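Local coordinates for acinetobacter secreted protease CpaA (Acinetobacter nosocomialis M2, PDB 6O38), which probably cleaves proteins as a secreted zinc metalloprotease, exported by the type II secretion system with the help of its chaperone CpaB, at residues A[226-237]-A[267-278]. Residues are numbered along the deposited sequence; the frame is centred on the assembly and turned at random.
Sequences LPTTANDRDRII and YEFMYVSDKGYW. With SO4 (sulfate ion), chain P.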
ATOM      1  N   LEU A 226      13.978  -1.313 -23.440  1.00 34.40           N
ATOM      2  CA  LEU A 226      13.452  -2.553 -22.896  1.00 34.53           C
ATOM      3  C   LEU A 226      13.255  -3.588 -24.003  1.00 34.99           C
ATOM      4  O   LEU A 226      13.196  -3.245 -25.186  1.00 34.80           O
ATOM      5  CB  LEU A 226      12.127  -2.295 -22.179  1.00 33.30           C
ATOM      6  CG  LEU A 226      12.147  -1.384 -20.951  1.00 32.94           C
ATOM      7  CD1 LEU A 226      10.901  -1.609 -20.112  1.00 32.35           C
ATOM      8  CD2 LEU A 226      13.399  -1.612 -20.117  1.00 34.20           C
ATOM      9  N   PRO A 227      13.165  -4.871 -23.641  1.00 35.31           N
ATOM     10  CA  PRO A 227      12.879  -5.898 -24.649  1.00 35.72           C
ATOM     11  C   PRO A 227      11.533  -5.661 -25.317  1.00 34.46           C
ATOM     12  O   PRO A 227      10.633  -5.035 -24.752  1.00 33.41           O
ATOM     13  CB  PRO A 227      12.877  -7.202 -23.841  1.00 36.57           C
ATOM     14  CG  PRO A 227      13.706  -6.905 -22.644  1.00 37.25           C
ATOM     15  CD  PRO A 227      13.460  -5.462 -22.324  1.00 35.97           C
ATOM     16  N   THR A 228      11.405  -6.174 -26.542  1.00 36.80           N
ATOM     17  CA  THR A 228      10.161  -6.035 -27.285  1.00 35.94           C
ATOM     18  C   THR A 228       9.079  -6.972 -26.773  1.00 35.90           C
ATOM     19  O   THR A 228       7.889  -6.693 -26.960  1.00 35.24           O
ATOM     20  CB  THR A 228      10.401  -6.322 -28.767  1.00 36.28           C
ATOM     21  OG1 THR A 228      11.517  -7.209 -28.898  1.00 37.37           O
ATOM     22  CG2 THR A 228      10.739  -5.037 -29.497  1.00 36.17           C
ATOM     23  N   THR A 229       9.469  -8.068 -26.127  1.00 36.99           N
ATOM     24  CA  THR A 229       8.530  -9.072 -25.655  1.00 37.23           C
ATOM     25  C   THR A 229       9.136  -9.793 -24.461  1.00 38.11           C
ATOM     26  O   THR A 229      10.353  -9.793 -24.259  1.00 38.83           O
ATOM     27  CB  THR A 229       8.175 -10.075 -26.759  1.00 37.71           C
ATOM     28  OG1 THR A 229       7.083 -10.897 -26.329  1.00 37.93           O
ATOM     29  CG2 THR A 229       9.372 -10.959 -27.085  1.00 38.84           C
ATOM     30  N   ALA A 230       8.264 -10.396 -23.663  1.00 38.49           N
ATOM     31  CA  ALA A 230       8.669 -11.198 -22.517  1.00 39.47           C
ATOM     32  C   ALA A 230       7.526 -12.149 -22.185  1.00 39.78           C
ATOM     33  O   ALA A 230       6.530 -12.228 -22.913  1.00 39.32           O
ATOM     34  CB  ALA A 230       9.043 -10.307 -21.327  1.00 39.24           C
ATOM     35  N   ASN A 231       7.671 -12.885 -21.091  1.00 41.20           N
ATOM     36  CA  ASN A 231       6.578 -13.695 -20.580  1.00 41.60           C
ATOM     37  C   ASN A 231       5.674 -12.847 -19.693  1.00 41.17           C
ATOM     38  O   ASN A 231       6.069 -11.792 -19.190  1.00 40.76           O
ATOM     39  CB  ASN A 231       7.110 -14.901 -19.809  1.00 42.88           C
ATOM     40  CG  ASN A 231       7.700 -15.959 -20.720  1.00 43.59           C
ATOM     41  OD1 ASN A 231       7.110 -16.313 -21.740  1.00 43.39           O
ATOM     42  ND2 ASN A 231       8.873 -16.465 -20.359  1.00 44.59           N
ATOM     43  N   ASP A 232       4.440 -13.317 -19.524  1.00 42.40           N
ATOM     44  CA  ASP A 232       3.430 -12.548 -18.808  1.00 42.15           C
ATOM     45  C   ASP A 232       3.887 -12.231 -17.388  1.00 42.52           C
ATOM     46  O   ASP A 232       4.278 -13.127 -16.634  1.00 43.45           O
ATOM     47  CB  ASP A 232       2.107 -13.314 -18.783  1.00 42.70           C
ATOM     48  CG  ASP A 232       0.909 -12.404 -18.591  1.00 42.51           C
ATOM     49  OD1 ASP A 232       1.074 -11.170 -18.699  1.00 41.85           O
ATOM     50  OD2 ASP A 232      -0.200 -12.923 -18.339  1.00 43.04           O
ATOM     51  N   ARG A 233       3.868 -10.941 -17.047  1.00 39.81           N
ATOM     52  CA  ARG A 233       4.153 -10.418 -15.711  1.00 40.10           C
ATOM     53  C   ARG A 233       5.630 -10.482 -15.339  1.00 40.47           C
ATOM     54  O   ARG A 233       5.972 -10.374 -14.157  1.00 41.21           O
ATOM     55  CB  ARG A 233       3.312 -11.117 -14.634  1.00 40.96           C
ATOM     56  CG  ARG A 233       2.033 -10.377 -14.266  1.00 40.79           C
ATOM     57  CD  ARG A 233       1.192 -10.069 -15.492  1.00 40.20           C
ATOM     58  NE  ARG A 233      -0.052  -9.387 -15.148  1.00 40.28           N
ATOM     59  CZ  ARG A 233      -1.090  -9.270 -15.970  1.00 40.12           C
ATOM     60  NH1 ARG A 233      -1.035  -9.791 -17.188  1.00 39.80           N
ATOM     61  NH2 ARG A 233      -2.182  -8.632 -15.573  1.00 40.40           N
ATOM     62  N   ASP A 234       6.522 -10.663 -16.311  1.00 39.35           N
ATOM     63  CA  ASP A 234       7.938 -10.447 -16.045  1.00 39.63           C
ATOM     64  C   ASP A 234       8.176  -8.984 -15.690  1.00 38.67           C
ATOM     65  O   ASP A 234       7.506  -8.082 -16.200  1.00 37.49           O
ATOM     66  CB  ASP A 234       8.787 -10.845 -17.252  1.00 39.68           C
ATOM     67  CG  ASP A 234       8.857 -12.346 -17.448  1.00 40.81           C
ATOM     68  OD1 ASP A 234       8.617 -13.088 -16.473  1.00 41.69           O
ATOM     69  OD2 ASP A 234       9.167 -12.784 -18.575  1.00 40.87           O
ATOM     70  N   ARG A 235       9.140  -8.747 -14.805  1.00 40.21           N
ATOM     71  CA  ARG A 235       9.377  -7.410 -14.283  1.00 39.25           C
ATOM     72  C   ARG A 235      10.829  -7.002 -14.478  1.00 39.23           C
ATOM     73  O   ARG A 235      11.741  -7.824 -14.351  1.00 40.52           O
ATOM     74  CB  ARG A 235       9.007  -7.318 -12.799  1.00 39.70           C
ATOM     75  CG  ARG A 235       7.512  -7.343 -12.546  1.00 39.89           C
ATOM     76  CD  ARG A 235       7.177  -6.989 -11.110  1.00 40.31           C
ATOM     77  NE  ARG A 235       5.736  -7.000 -10.877  1.00 41.02           N
ATOM     78  CZ  ARG A 235       5.136  -6.363  -9.877  1.00 40.86           C
ATOM     79  NH1 ARG A 235       5.852  -5.658  -9.012  1.00 40.02           N
ATOM     80  NH2 ARG A 235       3.819  -6.429  -9.743  1.00 41.50           N
ATOM     81  N   ILE A 236      11.029  -5.724 -14.789  1.00 37.22           N
ATOM     82  CA  ILE A 236      12.352  -5.128 -14.920  1.00 37.14           C
ATOM     83  C   ILE A 236      12.408  -3.911 -14.011  1.00 36.06           C
ATOM     84  O   ILE A 236      11.588  -2.995 -14.144  1.00 34.79           O
ATOM     85  CB  ILE A 236      12.671  -4.730 -16.372  1.00 36.67           C
ATOM     86  CG1 ILE A 236      12.817  -5.972 -17.252  1.00 37.77           C
ATOM     87  CG2 ILE A 236      13.932  -3.879 -16.429  1.00 36.75           C
ATOM     88  CD1 ILE A 236      13.120  -5.652 -18.697  1.00 37.46           C
ATOM     89  N   ILE A 237      13.367  -3.902 -13.090  1.00 37.60           N
ATOM     90  CA  ILE A 237      13.641  -2.754 -12.233  1.00 36.72           C
ATOM     91  C   ILE A 237      14.916  -2.091 -12.733  1.00 37.04           C
ATOM     92  O   ILE A 237      15.927  -2.766 -12.961  1.00 38.40           O
ATOM     93  CB  ILE A 237      13.770  -3.163 -10.756  1.00 37.24           C
ATOM     94  CG1 ILE A 237      12.447  -3.734 -10.244  1.00 37.17           C
ATOM     95  CG2 ILE A 237      14.198  -1.975  -9.908  1.00 36.52           C
ATOM     96  CD1 ILE A 237      12.522  -4.277  -8.834  1.00 37.86           C
ATOM     97  N   TYR A 267      12.807   2.867 -11.557  1.00 35.27           N
ATOM     98  CA  TYR A 267      11.653   2.574 -12.393  1.00 34.80           C
ATOM     99  C   TYR A 267      11.382   1.078 -12.368  1.00 35.54           C
ATOM    100  O   TYR A 267      12.314   0.269 -12.317  1.00 36.47           O
ATOM    101  CB  TYR A 267      11.875   3.033 -13.839  1.00 34.61           C
ATOM    102  CG  TYR A 267      11.876   4.533 -14.038  1.00 34.20           C
ATOM    103  CD1 TYR A 267      12.990   5.295 -13.713  1.00 34.74           C
ATOM    104  CD2 TYR A 267      10.769   5.182 -14.566  1.00 33.64           C
ATOM    105  CE1 TYR A 267      12.997   6.665 -13.899  1.00 34.72           C
ATOM    106  CE2 TYR A 267      10.765   6.552 -14.756  1.00 33.57           C
ATOM    107  CZ  TYR A 267      11.882   7.288 -14.422  1.00 34.15           C
ATOM    108  OH  TYR A 267      11.882   8.651 -14.608  1.00 34.38           O
ATOM    109  N   GLU A 268      10.103   0.713 -12.411  1.00 36.63           N
ATOM    110  CA  GLU A 268       9.690  -0.682 -12.448  1.00 37.63           C
ATOM    111  C   GLU A 268       8.718  -0.879 -13.600  1.00 37.31           C
ATOM    112  O   GLU A 268       7.778  -0.095 -13.764  1.00 36.65           O
ATOM    113  CB  GLU A 268       9.045  -1.110 -11.125  1.00 38.54           C
ATOM    114  CG  GLU A 268       9.021  -2.614 -10.906  1.00 40.62           C
ATOM    115  CD  GLU A 268       8.482  -2.996  -9.540  1.00 42.02           C
ATOM    116  OE1 GLU A 268       8.268  -4.204  -9.300  1.00 43.26           O
ATOM    117  OE2 GLU A 268       8.272  -2.090  -8.707  1.00 41.81           O
ATOM    118  N   PHE A 269       8.943  -1.925 -14.389  1.00 34.03           N
ATOM    119  CA  PHE A 269       8.114  -2.226 -15.544  1.00 33.91           C
ATOM    120  C   PHE A 269       7.595  -3.650 -15.435  1.00 34.93           C
ATOM    121  O   PHE A 269       8.252  -4.526 -14.868  1.00 35.80           O
ATOM    122  CB  PHE A 269       8.885  -2.055 -16.864  1.00 33.63           C
ATOM    123  CG  PHE A 269       9.474  -0.687 -17.052  1.00 32.90           C
ATOM    124  CD1 PHE A 269      10.695  -0.358 -16.484  1.00 33.08           C
ATOM    125  CD2 PHE A 269       8.806   0.272 -17.794  1.00 32.23           C
ATOM    126  CE1 PHE A 269      11.238   0.900 -16.656  1.00 32.63           C
ATOM    127  CE2 PHE A 269       9.343   1.531 -17.969  1.00 31.75           C
ATOM    128  CZ  PHE A 269      10.561   1.846 -17.399  1.00 31.97           C
HETATM  129  N   MSE A 270       6.406  -3.872 -15.983  1.00 34.43           N
HETATM  130  CA  MSE A 270       5.785  -5.189 -15.956  1.00 35.53           C
HETATM  131  C   MSE A 270       5.164  -5.510 -17.307  1.00 35.28           C
HETATM  132  O   MSE A 270       4.335  -4.752 -17.812  1.00 34.75           O
HETATM  133  CB  MSE A 270       4.726  -5.263 -14.858  1.00 39.22           C
HETATM  134  CG  MSE A 270       4.046  -6.615 -14.746  1.00 40.52           C
HETATM  135 SE   MSE A 270       2.501  -6.562 -13.563  0.62 41.77          SE
HETATM  136  CE  MSE A 270       1.380  -5.341 -14.590  1.00 40.86           C
ATOM    137  N   TYR A 271       5.559  -6.637 -17.889  1.00 37.95           N
ATOM    138  CA  TYR A 271       5.074  -7.013 -19.208  1.00 37.75           C
ATOM    139  C   TYR A 271       3.665  -7.582 -19.117  1.00 38.34           C
ATOM    140  O   TYR A 271       3.328  -8.307 -18.176  1.00 39.23           O
ATOM    141  CB  TYR A 271       6.010  -8.030 -19.859  1.00 38.25           C
ATOM    142  CG  TYR A 271       5.756  -8.214 -21.336  1.00 37.95           C
ATOM    143  CD1 TYR A 271       6.167  -7.254 -22.252  1.00 37.15           C
ATOM    144  CD2 TYR A 271       5.100  -9.339 -21.817  1.00 38.52           C
ATOM    145  CE1 TYR A 271       5.937  -7.411 -23.605  1.00 37.00           C
ATOM    146  CE2 TYR A 271       4.864  -9.506 -23.169  1.00 38.29           C
ATOM    147  CZ  TYR A 271       5.286  -8.539 -24.058  1.00 37.63           C
ATOM    148  OH  TYR A 271       5.055  -8.698 -25.404  1.00 37.59           O
ATOM    149  N   VAL A 272       2.840  -7.247 -20.107  1.00 39.60           N
ATOM    150  CA  VAL A 272       1.446  -7.666 -20.165  1.00 40.24           C
ATOM    151  C   VAL A 272       1.250  -8.364 -21.504  1.00 40.26           C
ATOM    152  O   VAL A 272       1.268  -7.713 -22.556  1.00 39.73           O
ATOM    153  CB  VAL A 272       0.478  -6.484 -20.011  1.00 40.08           C
ATOM    154  CG1 VAL A 272      -0.953  -6.975 -19.942  1.00 40.97           C
ATOM    155  CG2 VAL A 272       0.822  -5.666 -18.773  1.00 39.97           C
ATOM    156  N   SER A 273       1.070  -9.688 -21.467  1.00 42.15           N
ATOM    157  CA  SER A 273       1.081 -10.479 -22.696  1.00 42.22           C
ATOM    158  C   SER A 273      -0.086 -10.121 -23.610  1.00 42.19           C
ATOM    159  O   SER A 273       0.104  -9.892 -24.810  1.00 41.79           O
ATOM    160  CB  SER A 273       1.058 -11.970 -22.355  1.00 43.03           C
ATOM    161  OG  SER A 273       2.316 -12.395 -21.864  1.00 43.27           O
ATOM    162  N   ASP A 274      -1.305 -10.084 -23.065  1.00 43.47           N
ATOM    163  CA  ASP A 274      -2.477  -9.825 -23.897  1.00 43.62           C
ATOM    164  C   ASP A 274      -2.427  -8.451 -24.556  1.00 42.98           C
ATOM    165  O   ASP A 274      -3.078  -8.246 -25.586  1.00 42.94           O
ATOM    166  CB  ASP A 274      -3.765  -9.996 -23.082  1.00 44.58           C
ATOM    167  CG  ASP A 274      -3.812  -9.115 -21.846  1.00 44.75           C
ATOM    168  OD1 ASP A 274      -3.153  -8.058 -21.822  1.00 44.29           O
ATOM    169  OD2 ASP A 274      -4.518  -9.489 -20.887  1.00 45.62           O
ATOM    170  N   LYS A 275      -1.678  -7.509 -23.983  1.00 42.39           N
ATOM    171  CA  LYS A 275      -1.508  -6.187 -24.572  1.00 41.65           C
ATOM    172  C   LYS A 275      -0.213  -6.048 -25.363  1.00 40.78           C
ATOM    173  O   LYS A 275      -0.145  -5.222 -26.278  1.00 40.49           O
ATOM    174  CB  LYS A 275      -1.538  -5.112 -23.479  1.00 41.68           C
ATOM    175  CG  LYS A 275      -2.869  -4.990 -22.757  1.00 42.69           C
ATOM    176  CD  LYS A 275      -3.986  -4.580 -23.699  1.00 43.19           C
ATOM    177  CE  LYS A 275      -5.297  -4.419 -22.945  1.00 44.36           C
ATOM    178  NZ  LYS A 275      -6.265  -3.564 -23.685  1.00 45.02           N
ATOM    179  N   GLY A 276       0.808  -6.834 -25.030  1.00 39.34           N
ATOM    180  CA  GLY A 276       2.047  -6.817 -25.783  1.00 38.83           C
ATOM    181  C   GLY A 276       2.962  -5.641 -25.525  1.00 38.22           C
ATOM    182  O   GLY A 276       3.671  -5.212 -26.441  1.00 38.07           O
ATOM    183  N   TYR A 277       2.977  -5.105 -24.306  1.00 36.05           N
ATOM    184  CA  TYR A 277       3.890  -4.022 -23.975  1.00 35.30           C
ATOM    185  C   TYR A 277       4.268  -4.103 -22.502  1.00 35.38           C
ATOM    186  O   TYR A 277       3.697  -4.877 -21.730  1.00 36.06           O
ATOM    187  CB  TYR A 277       3.290  -2.648 -24.317  1.00 34.79           C
ATOM    188  CG  TYR A 277       1.883  -2.387 -23.804  1.00 35.20           C
ATOM    189  CD1 TYR A 277       1.548  -2.590 -22.469  1.00 35.57           C
ATOM    190  CD2 TYR A 277       0.899  -1.903 -24.654  1.00 35.43           C
ATOM    191  CE1 TYR A 277       0.271  -2.340 -22.004  1.00 36.24           C
ATOM    192  CE2 TYR A 277      -0.381  -1.649 -24.198  1.00 36.09           C
ATOM    193  CZ  TYR A 277      -0.688  -1.867 -22.873  1.00 36.52           C
ATOM    194  OH  TYR A 277      -1.961  -1.616 -22.415  1.00 37.43           O
ATOM    195  N   TRP A 278       5.242  -3.280 -22.119  1.00 33.84           N
ATOM    196  CA  TRP A 278       5.642  -3.135 -20.726  1.00 33.89           C
ATOM    197  C   TRP A 278       4.783  -2.059 -20.075  1.00 33.59           C
ATOM    198  O   TRP A 278       4.741  -0.919 -20.551  1.00 33.09           O
ATOM    199  CB  TRP A 278       7.122  -2.771 -20.613  1.00 33.62           C
ATOM    200  CG  TRP A 278       8.061  -3.851 -21.055  1.00 34.35           C
ATOM    201  CD1 TRP A 278       8.581  -4.026 -22.303  1.00 34.49           C
ATOM    202  CD2 TRP A 278       8.601  -4.902 -20.245  1.00 35.28           C
ATOM    203  NE1 TRP A 278       9.409  -5.122 -22.324  1.00 35.54           N
ATOM    204  CE2 TRP A 278       9.438  -5.678 -21.071  1.00 36.05           C
ATOM    205  CE3 TRP A 278       8.456  -5.264 -18.902  1.00 35.76           C
ATOM    206  CZ2 TRP A 278      10.126  -6.794 -20.600  1.00 37.26           C
ATOM    207  CZ3 TRP A 278       9.140  -6.371 -18.436  1.00 37.00           C
ATOM    208  CH2 TRP A 278       9.964  -7.123 -19.283  1.00 37.75           C
TER
HETATM  209  S   SO4 P 604      -4.775  -0.568 -23.434  0.52 45.16           S
HETATM  210  O1  SO4 P 604      -6.020  -0.913 -24.113  0.52 45.16           O
HETATM  211  O2  SO4 P 604      -4.498   0.855 -23.612  0.52 45.16           O
HETATM  212  O3  SO4 P 604      -4.899  -0.867 -22.011  0.52 45.16           O
HETATM  213  O4  SO4 P 604      -3.678  -1.349 -24.000  0.52 45.16           O
HETATM  214  O   HOH W   1       5.300  -7.192 -27.899  1.00 39.89           O
HETATM  215  O   HOH W   2       4.382 -13.150 -23.839  1.00 41.75           O
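The indole of Trp-278 is enclosed by the 226-237 segment, its NE1-H edge giving a hydrogen bond of 2.7 Å to Pro-227 O, nearly in the ring plane. Tryptophan suits this buried place because one broad side chain both packs and satisfies a backbone carbonyl. Leu-226 CD1 lies over one indole face and also makes a CH-pi contact with the Phe-269 ring, 3.7 Å from that ring's centroid; Tyr-271 CD1 lies over the rim of the opposite indole face. At the six-membered end, Ile-236 CD1 comes within 3.5 Å of Trp-278 CH2, its unbranched arm reaching the ring with CG1 anti to the carbonyl carbon (chi1 -68°).

The Tyr-271 ring lies flat beneath the Thr-229–Ala-230 backbone, with Ala-230 N over its centre; the Ala-230 methyl is small enough to sit over this face while also touching Trp-278 CZ2. Tyr-271 OH accepts from Thr-229 OG1 at 3.1 Å and donates to a water bridging Thr-228 O and Gly-276 O.

At the type II turn 231-234, short Asp-232 offers OD1 to Ser-273 N from well above its carboxylate plane and to Arg-233 NH1 on the syn side, across that plane. Long, extended Arg-235 reaches Glu-268 OE1 through NH1 (salt bridge, 2.8 Å), while its NH2 holds Pro-543 O. Asp-122 of the chaperone CpaB lies close to Glu-268 OE2, perhaps favouring protonation of one acid.

Ile-236 and Phe-269, a hydrogen-bonded antiparallel pair (N to O both ways), join strands 235-240 and 266-272 in a StcE-type beta-sandwich domain. Strand 210-215 runs parallel to 235-240, strand 277-288 pairs with 266-272, and Ile-248 of strand 246-248 packs on Phe-269.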